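Local structure of ThiJ/PfpI family protein (Francisella tularensis subsp. novicida, 4P5P) at residues L23-L28 and K68-D73; A137-K142 and F174-S179. The protein is a flavodoxin-like virulence factor of the DJ-1/PfpI family, probably with glyoxalase III activity. One frame throughout, in Å; residues are numbered along the deposited sequence.

Both contacts lie within the DJ-1/PfpI family region, on a flavodoxin-like fold built on a mostly parallel sheet, and they sit on opposite sides of the chain's centre. Interaction 1 closes in sequence before interaction 2 opens; their centres are 26 Å apart and their nearest atoms about 9 Å, with no touch. E27 brings segment 23-28 near the modified cysteine at position 132, seen as 3-sulfinoalanine: E27 OE1 lies near its sulfinate oxygen OD1, though the nature of that pair is not settled. Segment 137-142 follows the same residue closely in sequence. Each contact is apolar across its segments: a leucine against a phenylalanine and a leucine against a leucine in interaction 1, one isoleucine set among three partners in interaction 2.

Interaction 1 (L23-L28 and K68-D73); sequences LWLSEL and KFLADD
L28 and F69 make the tighter half of this contact, where the start of helix 26-35 meets the last turn of helix 64-71. L28 CD2 lies 3.7 Å from F69 CZ, at the far end of the ring, and L28 CG stands 4.1 Å from F69 CZ. The leucine reaches the ring obliquely, and the two side chains run nearly perpendicular. Both are buried. With CG anti to the backbone N (chi1 -167°), F69 carries its ring off its own helix toward segment 23-28, where Y32 also meets it edge-to-face and M79 of helix 73-80 touches both F69 and L28. The other half is looser: L25 and L70 meet tip to tip through single methyls, L25 CD2 to L70 CD1 at 3.9 Å, and L70 is partly exposed. Backbone bonds fix the turn that presents the leucines, L28 N to L25 O at 3.0 Å and E27 N to W24 O at 2.9 Å, while S58 OG bonds to L25 N. Beyond the contact, D72 is the N-cap of helix 73-80. With no hydrogen bond or charge pair between them, and 168 Å² buried in all, the segments are held to each other by apolar contact alone, with water shut out chiefly on the L28-F69 side.

Interaction 2 (A137-K142 and F174-S179); sequences ALINVK and FSLEDS
I139 points its CD1 methyl at F174, L176 and S179, joining a type I beta turn (L138 to V141) to the N-terminal end of helix 176-182 in this flavodoxin-like fold. I139 and F174 approach each other from facing sides, and CD1 of the isoleucine arrives obliquely at the ring, 3.6 Å from F174 CE2. The chi1 of F174, 62°, tucks CG over the backbone, turning the ring toward the isoleucine; P109 and M105 also touch the F174 side chain. The L176 side chain runs at a slant to that of I139, offering CD1 at 3.7 Å from I139 CD1. S179, one helical turn further on, brings its CB to 3.8 Å from I139 CD1, and the second branch of the isoleucine, CG2, lies beside the same serine, 3.9 Å from S179 O. CD1 thus spans F174, L176 and S179, while CG2 adds to the contact with S179, without a hydrogen bond between the segments. The helix start is secured by S175 at the N-cap, whose OG also bonds to N160 OD1. In the capping bond D178 N donates to S175 OG at 3.0 Å, with an N-H...O angle of 163°.

Interaction 1 (L23-L28 and K68-D73)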
# COMPACT_ATOMS: atom_id res chain seq x y z
N LEU A 23 -2.89 -0.51 -9.70
CA LEU A 23 -3.50 -0.70 -8.39
C LEU A 23 -4.40 -1.92 -8.34
O LEU A 23 -5.16 -2.18 -9.28
CB LEU A 23 -4.31 0.55 -8.03
CG LEU A 23 -5.28 0.47 -6.86
CD1 LEU A 23 -4.55 0.43 -5.53
CD2 LEU A 23 -6.23 1.66 -6.92
N TRP A 24 -4.33 -2.65 -7.22
CA TRP A 24 -5.33 -3.69 -6.94
C TRP A 24 -6.50 -2.98 -6.26
O TRP A 24 -6.41 -2.60 -5.10
CB TRP A 24 -4.78 -4.80 -6.05
CG TRP A 24 -5.70 -5.99 -6.08
CD1 TRP A 24 -6.79 -6.21 -5.29
CD2 TRP A 24 -5.63 -7.09 -6.99
NE1 TRP A 24 -7.40 -7.39 -5.65
CE2 TRP A 24 -6.71 -7.95 -6.69
CE3 TRP A 24 -4.77 -7.43 -8.03
CZ2 TRP A 24 -6.93 -9.13 -7.40
CZ3 TRP A 24 -4.99 -8.60 -8.72
CH2 TRP A 24 -6.06 -9.43 -8.41
N LEU A 25 -7.58 -2.76 -7.01
CA LEU A 25 -8.57 -1.76 -6.59
C LEU A 25 -9.13 -1.94 -5.18
O LEU A 25 -9.25 -0.97 -4.45
CB LEU A 25 -9.73 -1.74 -7.58
CG LEU A 25 -10.76 -0.62 -7.36
CD1 LEU A 25 -10.10 0.76 -7.33
CD2 LEU A 25 -11.84 -0.68 -8.41
N SER A 26 -9.44 -3.17 -4.78
CA SER A 26 -10.05 -3.36 -3.47
C SER A 26 -9.11 -3.04 -2.31
O SER A 26 -9.57 -2.86 -1.20
CB SER A 26 -10.59 -4.79 -3.32
OG SER A 26 -9.55 -5.75 -3.42
N GLU A 27 -7.80 -2.98 -2.56
CA GLU A 27 -6.87 -2.60 -1.51
C GLU A 27 -6.87 -1.09 -1.25
O GLU A 27 -6.33 -0.64 -0.24
CB GLU A 27 -5.46 -3.08 -1.85
CG GLU A 27 -5.40 -4.61 -1.73
CD GLU A 27 -4.13 -5.24 -2.21
OE1 GLU A 27 -4.08 -6.48 -2.22
OE2 GLU A 27 -3.20 -4.52 -2.58
N LEU A 28 -7.48 -0.34 -2.17
CA LEU A 28 -7.84 1.05 -1.94
C LEU A 28 -9.25 1.13 -1.37
O LEU A 28 -9.46 1.74 -0.32
CB LEU A 28 -7.72 1.87 -3.23
CG LEU A 28 -8.21 3.33 -3.16
CD1 LEU A 28 -7.41 4.14 -2.13
CD2 LEU A 28 -8.12 3.99 -4.52
N LYS A 68 -19.11 0.74 -5.66
CA LYS A 68 -19.55 1.91 -4.89
C LYS A 68 -18.57 3.06 -5.07
O LYS A 68 -18.97 4.21 -5.30
CB LYS A 68 -19.67 1.55 -3.41
CG LYS A 68 -20.16 2.69 -2.52
CD LYS A 68 -20.16 2.27 -1.05
CE LYS A 68 -20.49 3.44 -0.13
NZ LYS A 68 -21.89 3.88 -0.27
N PHE A 69 -17.29 2.73 -4.97
CA PHE A 69 -16.21 3.71 -5.11
C PHE A 69 -16.26 4.38 -6.48
O PHE A 69 -16.22 5.61 -6.58
CB PHE A 69 -14.88 2.99 -4.88
CG PHE A 69 -13.72 3.91 -4.69
CD1 PHE A 69 -13.33 4.29 -3.42
CD2 PHE A 69 -12.97 4.32 -5.76
CE1 PHE A 69 -12.23 5.11 -3.24
CE2 PHE A 69 -11.86 5.14 -5.58
CZ PHE A 69 -11.50 5.53 -4.32
N LEU A 70 -16.39 3.58 -7.52
CA LEU A 70 -16.34 4.06 -8.89
C LEU A 70 -17.60 4.81 -9.29
O LEU A 70 -17.60 5.56 -10.28
CB LEU A 70 -16.10 2.88 -9.85
CG LEU A 70 -14.82 2.06 -9.65
CD1 LEU A 70 -14.99 0.64 -10.23
CD2 LEU A 70 -13.64 2.77 -10.26
N ALA A 71 -18.68 4.61 -8.54
CA ALA A 71 -19.95 5.29 -8.82
C ALA A 71 -20.03 6.68 -8.19
O ALA A 71 -20.90 7.47 -8.55
CB ALA A 71 -21.11 4.45 -8.36
N ASP A 72 -19.14 6.97 -7.24
CA ASP A 72 -19.09 8.24 -6.54
C ASP A 72 -18.33 9.25 -7.41
O ASP A 72 -17.15 9.06 -7.69
CB ASP A 72 -18.44 8.03 -5.16
CG ASP A 72 -18.29 9.31 -4.34
OD1 ASP A 72 -18.08 10.39 -4.92
OD2 ASP A 72 -18.36 9.24 -3.10
N ASP A 73 -19.00 10.32 -7.83
CA ASP A 73 -18.40 11.28 -8.76
C ASP A 73 -17.09 11.87 -8.24
O ASP A 73 -16.15 12.09 -9.01
CB ASP A 73 -19.37 12.43 -9.06
CG ASP A 73 -20.53 12.01 -9.96
OD1 ASP A 73 -20.50 10.90 -10.53
OD2 ASP A 73 -21.48 12.81 -10.10

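Interaction 2 (A137-K142 and F174-S179)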
# COMPACT_ATOMS: atom_id res chain seq x y z
N ALA A 137 6.88 -0.23 -0.64
CA ALA A 137 7.12 1.15 -0.19
C ALA A 137 8.06 1.25 1.00
O ALA A 137 8.70 2.28 1.19
CB ALA A 137 5.81 1.82 0.19
N LEU A 138 8.15 0.19 1.81
CA LEU A 138 8.87 0.27 3.09
C LEU A 138 10.28 -0.29 3.06
O LEU A 138 11.05 -0.07 3.99
CB LEU A 138 8.07 -0.44 4.18
CG LEU A 138 6.61 -0.05 4.33
CD1 LEU A 138 6.00 -0.80 5.50
CD2 LEU A 138 6.46 1.46 4.53
N ILE A 139 10.61 -1.02 2.00
CA ILE A 139 11.90 -1.73 1.94
C ILE A 139 13.11 -0.82 2.20
O ILE A 139 14.01 -1.18 2.95
CB ILE A 139 12.07 -2.40 0.58
CG1 ILE A 139 10.98 -3.45 0.33
CG2 ILE A 139 13.42 -3.08 0.48
CD1 ILE A 139 10.88 -3.82 -1.13
N ASN A 140 13.15 0.34 1.55
CA ASN A 140 14.33 1.21 1.51
C ASN A 140 14.20 2.49 2.33
O ASN A 140 15.01 3.41 2.17
CB ASN A 140 14.66 1.59 0.07
CG ASN A 140 14.98 0.40 -0.80
OD1 ASN A 140 15.77 -0.47 -0.44
ND2 ASN A 140 14.36 0.36 -1.97
N VAL A 141 13.20 2.56 3.21
CA VAL A 141 13.06 3.73 4.06
C VAL A 141 14.13 3.70 5.14
O VAL A 141 14.14 2.80 5.98
CB VAL A 141 11.66 3.80 4.72
CG1 VAL A 141 11.55 5.02 5.61
CG2 VAL A 141 10.58 3.81 3.66
N LYS A 142 15.04 4.68 5.12
CA LYS A 142 16.18 4.71 6.03
C LYS A 142 16.18 5.93 6.93
O LYS A 142 15.79 7.00 6.51
CB LYS A 142 17.49 4.67 5.25
CG LYS A 142 17.76 3.36 4.57
CD LYS A 142 18.87 3.50 3.57
CE LYS A 142 19.07 2.22 2.79
NZ LYS A 142 19.66 1.17 3.62
N PHE A 174 11.99 -7.86 -8.67
CA PHE A 174 12.66 -8.42 -7.50
C PHE A 174 11.59 -9.15 -6.71
O PHE A 174 10.40 -8.93 -6.94
CB PHE A 174 13.34 -7.34 -6.66
CG PHE A 174 12.38 -6.33 -6.09
CD1 PHE A 174 12.03 -5.21 -6.82
CD2 PHE A 174 11.82 -6.51 -4.84
CE1 PHE A 174 11.13 -4.28 -6.31
CE2 PHE A 174 10.93 -5.59 -4.32
CZ PHE A 174 10.58 -4.47 -5.07
N SER A 175 12.01 -10.04 -5.82
CA SER A 175 11.09 -10.71 -4.92
C SER A 175 10.85 -9.81 -3.70
O SER A 175 11.78 -9.46 -2.98
CB SER A 175 11.64 -12.07 -4.48
OG SER A 175 11.15 -12.42 -3.21
N LEU A 176 9.60 -9.45 -3.48
CA LEU A 176 9.25 -8.61 -2.35
C LEU A 176 9.65 -9.24 -1.02
O LEU A 176 10.27 -8.60 -0.19
CB LEU A 176 7.75 -8.32 -2.37
CG LEU A 176 7.23 -7.51 -1.18
CD1 LEU A 176 7.96 -6.17 -1.03
CD2 LEU A 176 5.76 -7.27 -1.36
N GLU A 177 9.25 -10.50 -0.82
CA GLU A 177 9.63 -11.24 0.37
C GLU A 177 11.14 -11.23 0.59
O GLU A 177 11.62 -10.94 1.69
CB GLU A 177 9.11 -12.68 0.28
CG GLU A 177 9.60 -13.58 1.41
CD GLU A 177 8.95 -14.96 1.42
OE1 GLU A 177 9.45 -15.82 2.16
OE2 GLU A 177 7.94 -15.19 0.70
N ASP A 178 11.89 -11.56 -0.45
CA ASP A 178 13.35 -11.63 -0.32
C ASP A 178 13.91 -10.24 0.04
O ASP A 178 14.84 -10.13 0.85
CB ASP A 178 14.00 -12.15 -1.61
CG ASP A 178 13.65 -13.61 -1.91
OD1 ASP A 178 13.01 -14.29 -1.08
OD2 ASP A 178 14.03 -14.10 -2.99
N SER A 179 13.34 -9.19 -0.54
CA SER A 179 13.83 -7.83 -0.28
C SER A 179 13.58 -7.37 1.14
O SER A 179 14.39 -6.66 1.72
CB SER A 179 13.20 -6.84 -1.25
OG SER A 179 13.87 -6.84 -2.49